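Local coordinates for probable sensor histidine kinase pdtas (Mycobacterium tuberculosis, PDB 2YKF), which is the sensor kinase of a mycobacterial two-component system, probably autophosphorylating when cyclic di-GMP rises in nutrient-starved cells and so starting the response, at residues G7-L10 and A11-V15; V21-L24 and H25-G29. All blocks are in the same frame, centred on the assembly; numbering follows the deposited sequence.

In the fold
Both are local contacts along a helix in the predicted GAF region of the sensor half of the kinase, contact 1 running past the C-terminal end of its helix. They follow one another in the chain: contact 1 closes helix 6-13, and contact 2 lies in the first half of helix 18-38. Their centres are about 13 Å apart, with contact 1 about 25 Å and contact 2 about 13 Å from the centre of the chain. The two helices touch directly. L10 CD1 reaches V21 CG1 at 4.0 Å. L10 CD2 meets L24 CD1 at 4.1 Å. G7 N packs 3.7 Å from H25 CE1. L10 and L24 also both rest on V46 of strand 41-47, so helix pairing and sheet packing share the same leucines.

Contact 1: residues G7-L10 and A11-V15; sequences GDLL and AEHTV
L9 and H13 both carry CG beside the backbone N and anti to the carbonyl carbon (chi1 -68° and -62°); the shared setting sends both side chains the same way, one alongside the other. L9 CD2 meets H13 CD2 at 4.1 Å. The imidazole also passes the L9 carbonyl obliquely, with H13 CD2 3.4 Å from L9 O; that oxygen accepts the helical bond from H13 N at 3.0 Å. E12 covers one face of the ring: with E12 CG anti to its backbone N, CG sits over the H13 ring centre, 3.6 Å above the plane. The bend at chi2 comes after it and sets only the carboxylate end. The polar side of H13 is held from elsewhere, ND1 being hydrogen-bonded to R48 NH2, which probably limits rotation of the ring. Helix 6-13 lies against the antiparallel sheet of the GAF domain: L9 and H13 pack on strand 53-59 through V56 and V54, and T14 on V46 of strand 41-47. At the far end, T14 is the first residue to leave helical backbone angles. The bond from T14 N to L10 O, at 3.1 Å, is weak and strongly bent (122° at the hydrogen), and the threonine side chain crowds the same oxygen, T14 CB coming within 3.0 Å of L10 O. One turn earlier the helix is regular: A11 N bonds to G7 O and E12 N to D8 O, each at 3.0 Å.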
loop_
_atom_site.group_PDB
_atom_site.type_symbol
_atom_site.label_atom_id
_atom_site.label_comp_id
_atom_site.label_asym_id
_atom_site.label_seq_id
_atom_site.Cartn_x
_atom_site.Cartn_y
_atom_site.Cartn_z
ATOM N N GLY A 7 1.312 16.390 16.591
ATOM C CA GLY A 7 1.103 17.813 16.981
ATOM C C GLY A 7 1.018 18.056 18.503
ATOM O O GLY A 7 1.746 18.910 19.063
ATOM N N ASP A 8 0.149 17.295 19.176
ATOM C CA ASP A 8 -0.020 17.405 20.656
ATOM C C ASP A 8 1.280 17.096 21.368
ATOM O O ASP A 8 1.675 17.843 22.281
ATOM C CB ASP A 8 -1.207 16.571 21.214
ATOM C CG ASP A 8 -2.551 16.934 20.552
ATOM O OD1 ASP A 8 -2.706 18.105 20.079
ATOM O OD2 ASP A 8 -3.441 16.040 20.474
ATOM N N LEU A 9 1.982 16.044 20.928
ATOM C CA LEU A 9 3.275 15.699 21.503
ATOM C C LEU A 9 4.357 16.739 21.332
ATOM O O LEU A 9 5.094 17.019 22.281
ATOM C CB LEU A 9 3.777 14.350 20.989
ATOM C CG LEU A 9 2.930 13.158 21.487
ATOM C CD1 LEU A 9 3.524 11.828 21.009
ATOM C CD2 LEU A 9 2.696 13.155 23.021
ATOM N N LEU A 10 4.481 17.315 20.125
ATOM C CA LEU A 10 5.497 18.352 19.905
ATOM C C LEU A 10 5.189 19.650 20.733
ATOM O O LEU A 10 6.095 20.307 21.200
ATOM C CB LEU A 10 5.652 18.663 18.390
ATOM C CG LEU A 10 6.114 17.539 17.453
ATOM C CD1 LEU A 10 6.088 18.018 15.968
ATOM C CD2 LEU A 10 7.459 17.120 17.826
ATOM N N ALA A 11 3.911 20.006 20.890
ATOM C CA ALA A 11 3.531 21.172 21.713
ATOM C C ALA A 11 3.818 20.947 23.200
ATOM O O ALA A 11 4.340 21.824 23.876
ATOM C CB ALA A 11 2.083 21.561 21.503
ATOM N N GLU A 12 3.490 19.760 23.687
ATOM C CA GLU A 12 3.727 19.395 25.062
ATOM C C GLU A 12 5.195 19.373 25.409
ATOM O O GLU A 12 5.610 20.030 26.373
ATOM C CB GLU A 12 3.130 18.024 25.339
ATOM C CG GLU A 12 3.473 17.497 26.718
ATOM C CD GLU A 12 2.724 18.241 27.813
ATOM O OE1 GLU A 12 1.590 18.744 27.545
ATOM O OE2 GLU A 12 3.274 18.326 28.936
ATOM N N HIS A 13 5.984 18.629 24.634
ATOM C CA HIS A 13 7.363 18.286 25.015
ATOM C C HIS A 13 8.459 19.119 24.399
ATOM O O HIS A 13 9.618 18.923 24.694
ATOM C CB HIS A 13 7.646 16.824 24.674
ATOM C CG HIS A 13 6.775 15.858 25.419
ATOM N ND1 HIS A 13 6.894 15.654 26.780
ATOM C CD2 HIS A 13 5.760 15.057 25.007
ATOM C CE1 HIS A 13 6.005 14.750 27.169
ATOM N NE2 HIS A 13 5.306 14.369 26.114
ATOM N N THR A 14 8.134 20.008 23.486
ATOM C CA THR A 14 9.189 20.557 22.653
ATOM C C THR A 14 9.082 22.085 22.597
ATOM O O THR A 14 8.002 22.639 22.850
ATOM C CB THR A 14 9.062 19.891 21.245
ATOM O OG1 THR A 14 10.128 18.946 21.029
ATOM C CG2 THR A 14 8.973 20.865 20.201
ATOM N N VAL A 15 10.190 22.769 22.310
ATOM C CA VAL A 15 10.116 24.206 21.965
ATOM C C VAL A 15 10.525 24.525 20.495
ATOM O O VAL A 15 10.990 25.608 20.168
ATOM C CB VAL A 15 10.808 25.124 23.044
ATOM C CG1 VAL A 15 10.263 24.771 24.441
ATOM C CG2 VAL A 15 12.335 25.014 23.009
#

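Contact 2: residues V21-L24 and H25-G29; sequences VDHL and HAVVG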
loop_
_atom_site.group_PDB
_atom_site.type_symbol
_atom_site.label_atom_id
_atom_site.label_comp_id
_atom_site.label_asym_id
_atom_site.label_seq_id
_atom_site.Cartn_x
_atom_site.Cartn_y
_atom_site.Cartn_z
ATOM N N VAL A 21 8.286 22.408 13.307
ATOM C CA VAL A 21 7.094 21.589 13.593
ATOM C C VAL A 21 6.405 21.124 12.270
ATOM O O VAL A 21 6.170 19.931 12.083
ATOM C CB VAL A 21 6.126 22.269 14.538
ATOM C CG1 VAL A 21 4.789 21.500 14.584
ATOM C CG2 VAL A 21 6.753 22.364 16.005
ATOM N N ASP A 22 6.153 22.055 11.352
ATOM C CA ASP A 22 5.712 21.711 9.977
ATOM C C ASP A 22 6.526 20.678 9.265
ATOM O O ASP A 22 5.968 19.790 8.639
ATOM C CB ASP A 22 5.789 22.933 9.067
ATOM C CG ASP A 22 4.728 23.893 9.321
ATOM O OD1 ASP A 22 3.736 23.529 10.022
ATOM O OD2 ASP A 22 4.851 25.020 8.752
ATOM N N HIS A 23 7.844 20.847 9.282
ATOM C CA HIS A 23 8.699 19.905 8.648
ATOM C C HIS A 23 8.533 18.476 9.234
ATOM O O HIS A 23 8.541 17.504 8.482
ATOM C CB HIS A 23 10.140 20.349 8.779
ATOM C CG HIS A 23 11.113 19.503 8.020
ATOM N ND1 HIS A 23 11.188 19.507 6.644
ATOM C CD2 HIS A 23 12.082 18.659 8.448
ATOM C CE1 HIS A 23 12.174 18.718 6.258
ATOM N NE2 HIS A 23 12.746 18.203 7.343
ATOM N N LEU A 24 8.406 18.348 10.559
ATOM C CA LEU A 24 8.239 17.009 11.108
ATOM C C LEU A 24 6.899 16.450 10.709
ATOM O O LEU A 24 6.797 15.248 10.451
ATOM C CB LEU A 24 8.424 16.940 12.646
ATOM C CG LEU A 24 9.882 17.283 13.058
ATOM C CD1 LEU A 24 10.009 17.200 14.561
ATOM C CD2 LEU A 24 10.860 16.359 12.431
ATOM N N HIS A 25 5.864 17.284 10.688
ATOM C CA HIS A 25 4.545 16.814 10.215
ATOM C C HIS A 25 4.661 16.260 8.770
ATOM O O HIS A 25 4.114 15.203 8.447
ATOM C CB HIS A 25 3.508 17.937 10.209
ATOM C CG HIS A 25 2.906 18.213 11.549
ATOM N ND1 HIS A 25 1.857 17.478 12.064
ATOM C CD2 HIS A 25 3.142 19.208 12.451
ATOM C CE1 HIS A 25 1.484 17.989 13.235
ATOM N NE2 HIS A 25 2.250 19.036 13.492
ATOM N N ALA A 26 5.356 16.998 7.932
ATOM C CA ALA A 26 5.678 16.562 6.534
ATOM C C ALA A 26 6.458 15.245 6.472
ATOM O O ALA A 26 6.155 14.361 5.645
ATOM C CB ALA A 26 6.459 17.711 5.789
ATOM N N VAL A 27 7.482 15.070 7.329
ATOM C CA VAL A 27 8.163 13.793 7.396
ATOM C C VAL A 27 7.198 12.620 7.648
ATOM O O VAL A 27 7.229 11.593 6.901
ATOM C CB VAL A 27 9.251 13.744 8.531
ATOM C CG1 VAL A 27 9.800 12.288 8.666
ATOM C CG2 VAL A 27 10.397 14.794 8.187
ATOM N N VAL A 28 6.395 12.740 8.702
ATOM C CA VAL A 28 5.427 11.707 9.063
ATOM C C VAL A 28 4.344 11.511 7.947
ATOM O O VAL A 28 3.895 10.402 7.698
ATOM C CB VAL A 28 4.778 12.013 10.457
ATOM C CG1 VAL A 28 3.729 10.951 10.785
ATOM C CG2 VAL A 28 5.884 11.972 11.551
ATOM N N GLY A 29 4.038 12.567 7.227
ATOM C CA GLY A 29 3.078 12.487 6.143
ATOM C C GLY A 29 3.692 11.706 4.989
ATOM O O GLY A 29 2.955 11.193 4.170
#
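The V21 carbonyl and the H25 imidazole pack tightly in this helical turn. V21 O accepts the backbone N-H of H25 at 3.0 Å and also lies at the ring edge, near its plane, with H25 CD2 3.1 Å away. V21 CG1, placed anti to its own backbone N (chi1 169°), runs alongside the ring and meets H25 CD2 at 3.5 Å. The ring's turn is probably held further by H25 ND1, hydrogen-bonded to E285 OE1 of the second subunit; this histidine thus belongs to the dimer interface. Round the helix, V27 CG2 lies over one face of the H23 ring, 4.2 Å from H23 CD2. The same V27 CG2 comes to 3.3 Å from H23 O. The D22 side is looser: its carboxylate is exposed, D22 OD1 staying 5.9 Å from H25 NE2. A26, by contrast, rests on P165. The buried side of helix 18-38 faces the sheet, where L24 and V27 pack on M44 of strand 41-47 and V118 of strand 114-120, and H23 meets F120; on another flank H25 and V28 lean on L6 of helix 6-13.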